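Local coordinates for protein phenylacetaldehyde dehydrogenase (Burkholderia cenocepacia, PDB 4O5H) that probably oxidises phenylacetaldehyde to phenylacetate using NAD+ as the electron acceptor, as a member of the aldehyde dehydrogenase family, at residues L99-L104 with L218-L223; E111-E116 with V126-D131. One frame throughout, in Å; residues are numbered along the deposited sequence.

Contact 1 of 2, residues L99-L104 with L218-L223; sequences LVLADL and LRLGEL. With EDO (1,2-ethanediol), chain H.
Leu220 makes the first approach from 218-223 to the other helix, through one methyl: its CD1 lies 4.3 Å from CD1 of Leu101. Neither residue's CA-CB bond aims at the partner helix, and the ends of the two side chains make up the difference. In Leu101, CG sits anti to the backbone N (chi1 177°), which carries the branch point across to the second helix. Leu101 also packs on Phe139 of helix 124-145 and on Ile224 and Ala227, so it is wedged between helix 124-145 and helix 215-227.

Helix 215-227 is the connection of a beta-alpha-beta crossover between the parallel strands 204-208 and 234-236, in the Rossmann-like sheet expected of the family's dinucleotide-binding domain. Helix 91-107 packs against it with the short axes 10.6 Å apart and their directions 128° from parallel, which leaves room for a layer of leucine side chains.

One turn beyond Arg219, Glu222 takes a salt bridge from it, NH1 to OE1 at 2.8 Å, although the hydrogen-bond geometry is weak. Neither takes part in the contact with 99-104: Arg219 NE also pairs with Glu111, and Glu222 OE2 with Lys29.

Leu223 has the largest share of the contact. Its CB is 3.9 Å from Leu101 CD1, while its backbone carbonyl meets two methyl groups, Leu104 CD1 at 3.6 Å from Leu223 O and Leu101 CD1 slightly farther off. Farther out on its side chain, CD2 of Leu223 comes alongside CB of Leu104, 4.4 Å away. No hydrogen bond crosses between the helices. Elsewhere on helix 91-107, Asp103 OD2 receives a bond from O1 of an ethanediol molecule at 2.9 Å, probably picked up from the crystallisation liquor, and its OD1 pairs with Arg140.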
ATOM      1  N   LEU A  99      -8.678  22.970 -13.235  1.00 10.00           N
ATOM      2  CA  LEU A  99      -9.365  23.144 -14.525  1.00 10.05           C
ATOM      3  C   LEU A  99      -8.665  24.141 -15.433  1.00 10.33           C
ATOM      4  O   LEU A  99      -8.553  23.936 -16.656  1.00 10.26           O
ATOM      5  CB  LEU A  99     -10.831  23.566 -14.316  1.00 10.32           C
ATOM      6  CG  LEU A  99     -11.720  22.521 -13.669  1.00 10.06           C
ATOM      7  CD1 LEU A  99     -13.071  23.128 -13.290  1.00 10.34           C
ATOM      8  CD2 LEU A  99     -11.912  21.330 -14.590  1.00 10.13           C
ATOM      9  N   VAL A 100      -8.176  25.217 -14.840  1.00 10.44           N
ATOM     10  CA  VAL A 100      -7.367  26.199 -15.548  1.00 10.88           C
ATOM     11  C   VAL A 100      -6.111  25.539 -16.110  1.00 10.63           C
ATOM     12  O   VAL A 100      -5.749  25.768 -17.249  1.00 10.99           O
ATOM     13  CB  VAL A 100      -6.978  27.381 -14.613  1.00 11.22           C
ATOM     14  CG1 VAL A 100      -5.947  28.290 -15.282  1.00 11.57           C
ATOM     15  CG2 VAL A 100      -8.222  28.203 -14.265  1.00 11.60           C
ATOM     16  N   LEU A 101      -5.458  24.716 -15.318  1.00 10.21           N
ATOM     17  CA  LEU A 101      -4.261  24.041 -15.775  1.00 10.02           C
ATOM     18  C   LEU A 101      -4.537  23.105 -16.948  1.00  9.95           C
ATOM     19  O   LEU A 101      -3.775  23.106 -17.932  1.00  9.75           O
ATOM     20  CB  LEU A 101      -3.604  23.284 -14.617  1.00  9.92           C
ATOM     21  CG  LEU A 101      -2.352  22.450 -14.938  1.00  9.85           C
ATOM     22  CD1 LEU A 101      -1.263  23.338 -15.535  1.00 10.25           C
ATOM     23  CD2 LEU A 101      -1.883  21.762 -13.672  1.00  9.66           C
ATOM     24  N   ALA A 102      -5.641  22.357 -16.893  1.00  9.83           N
ATOM     25  CA  ALA A 102      -5.989  21.508 -18.016  1.00  9.97           C
ATOM     26  C   ALA A 102      -6.183  22.308 -19.323  1.00 10.70           C
ATOM     27  O   ALA A 102      -5.737  21.882 -20.383  1.00 10.51           O
ATOM     28  CB  ALA A 102      -7.238  20.694 -17.709  1.00  9.86           C
ATOM     29  N   ASP A 103      -6.861  23.448 -19.236  1.00 11.33           N
ATOM     30  CA  ASP A 103      -7.007  24.317 -20.409  1.00 12.15           C
ATOM     31  C   ASP A 103      -5.657  24.848 -20.924  1.00 12.39           C
ATOM     32  O   ASP A 103      -5.441  24.911 -22.125  1.00 12.82           O
ATOM     33  CB  ASP A 103      -7.908  25.497 -20.079  1.00 12.67           C
ATOM     34  CG  ASP A 103      -9.382  25.125 -20.018  1.00 13.20           C
ATOM     35  OD1 ASP A 103      -9.789  24.096 -20.609  1.00 13.01           O
ATOM     36  OD2 ASP A 103     -10.150  25.937 -19.405  1.00 14.10           O
ATOM     37  N   LEU A 104      -4.767  25.250 -20.012  1.00 12.43           N
ATOM     38  CA  LEU A 104      -3.457  25.742 -20.407  1.00 12.50           C
ATOM     39  C   LEU A 104      -2.650  24.668 -21.136  1.00 11.76           C
ATOM     40  O   LEU A 104      -1.946  24.983 -22.076  1.00 11.65           O
ATOM     41  CB  LEU A 104      -2.676  26.267 -19.200  1.00 12.98           C
ATOM     42  CG  LEU A 104      -3.146  27.580 -18.577  1.00 13.58           C
ATOM     43  CD1 LEU A 104      -2.407  27.851 -17.287  1.00 13.77           C
ATOM     44  CD2 LEU A 104      -2.903  28.756 -19.517  1.00 14.75           C
ATOM     45  N   LEU A 218       9.512  20.554 -16.760  1.00  9.50           N
ATOM     46  CA  LEU A 218       9.858  21.934 -16.519  1.00  9.89           C
ATOM     47  C   LEU A 218       8.835  22.860 -17.176  1.00 10.21           C
ATOM     48  O   LEU A 218       8.440  23.824 -16.555  1.00 10.31           O
ATOM     49  CB  LEU A 218      11.293  22.275 -16.967  1.00 10.09           C
ATOM     50  CG  LEU A 218      12.372  21.483 -16.174  1.00 10.04           C
ATOM     51  CD1 LEU A 218      13.746  21.812 -16.688  1.00 10.26           C
ATOM     52  CD2 LEU A 218      12.295  21.787 -14.676  1.00  9.97           C
ATOM     53  N   ARG A 219       8.404  22.568 -18.391  1.00 10.38           N
ATOM     54  CA  ARG A 219       7.420  23.436 -19.048  1.00 10.78           C
ATOM     55  C   ARG A 219       6.091  23.354 -18.316  1.00 10.29           C
ATOM     56  O   ARG A 219       5.435  24.354 -18.137  1.00 10.61           O
ATOM     57  CB  ARG A 219       7.273  23.088 -20.542  1.00 11.28           C
ATOM     58  CG  ARG A 219       6.340  24.024 -21.309  1.00 11.88           C
ATOM     59  CD  ARG A 219       6.880  25.432 -21.448  1.00 12.62           C
ATOM     60  NE  ARG A 219       6.000  26.185 -22.366  1.00 13.20           N
ATOM     61  CZ  ARG A 219       5.175  27.160 -22.020  1.00 13.27           C
ATOM     62  NH1 ARG A 219       5.134  27.638 -20.779  1.00 13.34           N
ATOM     63  NH2 ARG A 219       4.380  27.665 -22.933  1.00 13.61           N
ATOM     64  N   LEU A 220       5.738  22.181 -17.837  1.00  9.79           N
ATOM     65  CA  LEU A 220       4.537  21.993 -17.044  1.00  9.70           C
ATOM     66  C   LEU A 220       4.608  22.814 -15.749  1.00  9.75           C
ATOM     67  O   LEU A 220       3.643  23.417 -15.374  1.00  9.92           O
ATOM     68  CB  LEU A 220       4.317  20.520 -16.700  1.00  9.40           C
ATOM     69  CG  LEU A 220       3.115  20.205 -15.807  1.00  9.32           C
ATOM     70  CD1 LEU A 220       1.793  20.514 -16.487  1.00  9.45           C
ATOM     71  CD2 LEU A 220       3.165  18.761 -15.424  1.00  9.20           C
ATOM     72  N   GLY A 221       5.774  22.903 -15.145  1.00  9.80           N
ATOM     73  CA  GLY A 221       6.011  23.836 -14.006  1.00 10.07           C
ATOM     74  C   GLY A 221       5.628  25.266 -14.283  1.00 10.41           C
ATOM     75  O   GLY A 221       4.980  25.896 -13.477  1.00 10.41           O
ATOM     76  N   GLU A 222       5.994  25.759 -15.466  1.00 10.82           N
ATOM     77  CA  GLU A 222       5.604  27.097 -15.920  1.00 10.99           C
ATOM     78  C   GLU A 222       4.070  27.213 -15.994  1.00 10.99           C
ATOM     79  O   GLU A 222       3.495  28.225 -15.543  1.00 10.83           O
ATOM     80  CB  GLU A 222       6.215  27.413 -17.271  1.00 11.42           C
ATOM     81  CG  GLU A 222       7.758  27.403 -17.254  1.00 11.82           C
ATOM     82  CD  GLU A 222       8.367  27.823 -18.575  1.00 12.41           C
ATOM     83  OE1 GLU A 222       7.621  28.137 -19.514  1.00 12.59           O
ATOM     84  OE2 GLU A 222       9.615  27.850 -18.682  1.00 12.94           O
ATOM     85  N   LEU A 223       3.407  26.186 -16.541  1.00 10.72           N
ATOM     86  CA  LEU A 223       1.958  26.228 -16.690  1.00 10.94           C
ATOM     87  C   LEU A 223       1.272  26.176 -15.300  1.00 10.84           C
ATOM     88  O   LEU A 223       0.236  26.797 -15.081  1.00 10.95           O
ATOM     89  CB  LEU A 223       1.468  25.078 -17.618  1.00 10.99           C
ATOM     90  CG  LEU A 223       2.036  25.098 -19.055  1.00 11.23           C
ATOM     91  CD1 LEU A 223       1.480  23.943 -19.859  1.00 11.30           C
ATOM     92  CD2 LEU A 223       1.730  26.396 -19.773  1.00 11.75           C
TER
HETATM   93  C1  EDO H 604     -13.277  24.569 -20.072  1.00 28.61           C
HETATM   94  O1  EDO H 604     -12.564  24.432 -18.821  1.00 24.55           O
HETATM   95  C2  EDO H 604     -13.173  23.331 -20.989  1.00 32.39           C
HETATM   96  O2  EDO H 604     -12.505  23.549 -22.273  1.00 33.70           O

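Contact 2 of 2, residues E111-E116 with V126-D131; sequences ELAEIE and VAQGLD
Ala113 and Gln128 mark the tightest point between two consecutive helices, 109-120 and 124-145, joined by a short interhelical turn in the helical part that accompanies the presumed dinucleotide-binding domain of the aldehyde dehydrogenase fold. Their CA atoms are only 4.8 Å apart, and the short axes pass at 8.2 Å with directions 118° from parallel. Small side chains make this approach possible. Ala113 CB presses against Gln128 CB at 3.6 Å, close to the Gln128 backbone N as well, and it meets Ala127 CB at 4.1 Å. The Ala127 methyl, CB, also comes within 4.3 Å of Glu116 CB, one turn on from Ala113.

Gln128 starts beside Ala113 and then leaves. With CG anti to the backbone N (chi1 -167°) and the chain extended beyond, only CB and CG brush the alanine, while OE1 goes on to accept a bond from Arg110. Asp131 closes the wider pi-type turn at 127-131.

Glu116 does not run straight. Its chain bends at chi2 (85°), bringing the carboxylate round toward Asp131. There OE1 is bonded to Ser216 OG, and OE2 takes the backbone N-H of Leu188, so the group is tied to two other helix starts. Glu116 OE2 and Asp131 OD2 lie 4.3 Å apart, a closeness of two acids probably eased by Lys122, the salt-bridge partner of Asp131 OD2. A water joins them, donating one hydrogen to Glu116 OE2 at 2.6 Å and the other to Asp131 OD2 at 2.7 Å.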
ATOM      1  N   GLU A 111       3.257  22.750 -28.778  1.00 12.37           N
ATOM      2  CA  GLU A 111       4.564  22.997 -28.205  1.00 12.58           C
ATOM      3  C   GLU A 111       4.993  21.869 -27.247  1.00 11.95           C
ATOM      4  O   GLU A 111       6.100  21.382 -27.301  1.00 11.83           O
ATOM      5  CB  GLU A 111       4.552  24.322 -27.414  1.00 13.02           C
ATOM      6  CG  GLU A 111       5.879  24.606 -26.749  1.00 13.34           C
ATOM      7  CD  GLU A 111       5.807  25.769 -25.778  1.00 13.82           C
ATOM      8  OE1 GLU A 111       4.719  26.399 -25.650  1.00 14.19           O
ATOM      9  OE2 GLU A 111       6.830  25.995 -25.114  1.00 14.14           O
ATOM     10  N   LEU A 112       4.091  21.468 -26.368  1.00 11.61           N
ATOM     11  CA  LEU A 112       4.394  20.357 -25.457  1.00 11.23           C
ATOM     12  C   LEU A 112       4.708  19.084 -26.189  1.00 11.10           C
ATOM     13  O   LEU A 112       5.621  18.350 -25.799  1.00 10.99           O
ATOM     14  CB  LEU A 112       3.225  20.133 -24.487  1.00 10.94           C
ATOM     15  CG  LEU A 112       3.088  21.226 -23.381  1.00 10.89           C
ATOM     16  CD1 LEU A 112       1.741  21.147 -22.688  1.00 10.70           C
ATOM     17  CD2 LEU A 112       4.196  21.073 -22.384  1.00 10.88           C
ATOM     18  N   ALA A 113       3.992  18.826 -27.272  1.00 11.28           N
ATOM     19  CA  ALA A 113       4.244  17.636 -28.096  1.00 11.36           C
ATOM     20  C   ALA A 113       5.602  17.691 -28.767  1.00 11.76           C
ATOM     21  O   ALA A 113       6.315  16.705 -28.802  1.00 11.57           O
ATOM     22  CB  ALA A 113       3.166  17.467 -29.145  1.00 11.54           C
ATOM     23  N   GLU A 114       5.972  18.853 -29.283  1.00 12.09           N
ATOM     24  CA  GLU A 114       7.305  19.019 -29.905  1.00 12.40           C
ATOM     25  C   GLU A 114       8.429  18.812 -28.864  1.00 12.56           C
ATOM     26  O   GLU A 114       9.418  18.128 -29.133  1.00 12.59           O
ATOM     27  CB  GLU A 114       7.424  20.411 -30.569  1.00 12.61           C
ATOM     28  CG  GLU A 114       6.507  20.531 -31.797  1.00 12.79           C
ATOM     29  CD  GLU A 114       6.575  21.845 -32.534  1.00 13.18           C
ATOM     30  OE1 GLU A 114       7.239  22.800 -32.066  1.00 13.10           O
ATOM     31  OE2 GLU A 114       5.930  21.905 -33.616  1.00 13.49           O
ATOM     32  N   ILE A 115       8.264  19.405 -27.692  1.00 12.30           N
ATOM     33  CA  ILE A 115       9.259  19.259 -26.660  1.00 12.54           C
ATOM     34  C   ILE A 115       9.382  17.781 -26.340  1.00 12.57           C
ATOM     35  O   ILE A 115      10.490  17.242 -26.221  1.00 12.62           O
ATOM     36  CB  ILE A 115       8.856  20.050 -25.367  1.00 12.37           C
ATOM     37  CG1 ILE A 115       8.925  21.527 -25.639  1.00 12.72           C
ATOM     38  CG2 ILE A 115       9.742  19.665 -24.192  1.00 12.40           C
ATOM     39  CD1 ILE A 115       8.246  22.393 -24.600  1.00 12.81           C
ATOM     40  N   GLU A 116       8.245  17.126 -26.162  1.00 12.35           N
ATOM     41  CA  GLU A 116       8.260  15.725 -25.787  1.00 12.78           C
ATOM     42  C   GLU A 116       8.896  14.866 -26.876  1.00 12.81           C
ATOM     43  O   GLU A 116       9.694  13.954 -26.575  1.00 12.88           O
ATOM     44  CB  GLU A 116       6.850  15.227 -25.509  1.00 12.98           C
ATOM     45  CG  GLU A 116       6.809  13.936 -24.739  1.00 13.38           C
ATOM     46  CD  GLU A 116       6.905  14.144 -23.231  1.00 14.06           C
ATOM     47  OE1 GLU A 116       7.832  14.871 -22.777  1.00 15.21           O
ATOM     48  OE2 GLU A 116       6.038  13.617 -22.522  1.00 13.61           O
ATOM     49  N   VAL A 126       1.817  11.436 -32.085  1.00 15.95           N
ATOM     50  CA  VAL A 126       1.314  10.590 -31.029  1.00 15.07           C
ATOM     51  C   VAL A 126       1.432  11.322 -29.721  1.00 14.55           C
ATOM     52  O   VAL A 126       0.505  11.285 -28.905  1.00 14.51           O
ATOM     53  CB  VAL A 126       2.062   9.238 -30.967  1.00 15.23           C
ATOM     54  CG1 VAL A 126       1.542   8.387 -29.847  1.00 15.08           C
ATOM     55  CG2 VAL A 126       1.907   8.449 -32.284  1.00 15.83           C
ATOM     56  N   ALA A 127       2.562  11.994 -29.488  1.00 13.90           N
ATOM     57  CA  ALA A 127       2.731  12.846 -28.307  1.00 13.47           C
ATOM     58  C   ALA A 127       1.577  13.848 -28.190  1.00 13.56           C
ATOM     59  O   ALA A 127       1.082  14.091 -27.119  1.00 13.36           O
ATOM     60  CB  ALA A 127       4.060  13.581 -28.349  1.00 13.30           C
ATOM     61  N   GLN A 128       1.161  14.436 -29.307  1.00 13.79           N
ATOM     62  CA  GLN A 128       0.119  15.452 -29.269  1.00 13.90           C
ATOM     63  C   GLN A 128      -1.263  14.852 -29.028  1.00 13.76           C
ATOM     64  O   GLN A 128      -1.984  15.295 -28.115  1.00 13.36           O
ATOM     65  CB  GLN A 128       0.121  16.238 -30.573  1.00 14.57           C
ATOM     66  CG  GLN A 128      -0.706  17.490 -30.491  1.00 15.34           C
ATOM     67  CD  GLN A 128      -0.512  18.413 -31.688  1.00 16.42           C
ATOM     68  OE1 GLN A 128       0.305  18.176 -32.576  1.00 17.16           O
ATOM     69  NE2 GLN A 128      -1.282  19.480 -31.702  1.00 17.34           N
ATOM     70  N   GLY A 129      -1.600  13.796 -29.807  1.00 13.65           N
ATOM     71  CA  GLY A 129      -2.911  13.211 -29.739  1.00 13.69           C
ATOM     72  C   GLY A 129      -3.173  12.269 -28.576  1.00 13.40           C
ATOM     73  O   GLY A 129      -4.309  12.039 -28.180  1.00 12.97           O
ATOM     74  N   LEU A 130      -2.122  11.665 -28.044  1.00 13.52           N
ATOM     75  CA  LEU A 130      -2.267  10.808 -26.867  1.00 13.28           C
ATOM     76  C   LEU A 130      -1.681  11.463 -25.589  1.00 12.46           C
ATOM     77  O   LEU A 130      -2.433  11.821 -24.708  1.00 11.74           O
ATOM     78  CB  LEU A 130      -1.637   9.469 -27.078  1.00 14.34           C
ATOM     79  CG  LEU A 130      -1.810   8.562 -25.859  1.00 15.32           C
ATOM     80  CD1 LEU A 130      -3.225   8.004 -25.800  1.00 15.98           C
ATOM     81  CD2 LEU A 130      -0.879   7.385 -25.886  1.00 16.40           C
ATOM     82  N   ASP A 131      -0.356  11.581 -25.507  1.00 11.85           N
ATOM     83  CA  ASP A 131       0.284  12.031 -24.291  1.00 11.82           C
ATOM     84  C   ASP A 131      -0.271  13.367 -23.801  1.00 11.33           C
ATOM     85  O   ASP A 131      -0.700  13.479 -22.646  1.00 11.26           O
ATOM     86  CB  ASP A 131       1.802  12.169 -24.446  1.00 11.78           C
ATOM     87  CG  ASP A 131       2.473  10.881 -24.801  1.00 12.37           C
ATOM     88  OD1 ASP A 131       2.056  10.241 -25.824  1.00 13.32           O
ATOM     89  OD2 ASP A 131       3.478  10.513 -24.112  1.00 12.43           O
TER
HETATM   90  O   HOH W   1       4.220  11.891 -21.913  1.00 11.57           O

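Overall arrangement
From the N terminus, helix 91-107 comes first, followed by helix 109-120 and then helix 124-145. Contact 2 closes a short loop between the last two of these. The chain goes on through strand 166-181, helix 187-201 and strand 204-208 before helix 215-227 returns to 99-104, so contact 1 closes a loop of 113 residues with contact 2 nested inside it. The two are joined: Arg219 of contact 1 reaches Glu111 of contact 2, NE to OE2 at 2.9 Å, and Leu112 packs against Arg219 and Leu223. Contact 1 ties helix 91-107 to the crossover helix of the probably Rossmann-like sheet, contact 2 the two helices following 91-107. Helix 109-120 also carries Asp119, a sodium ligand.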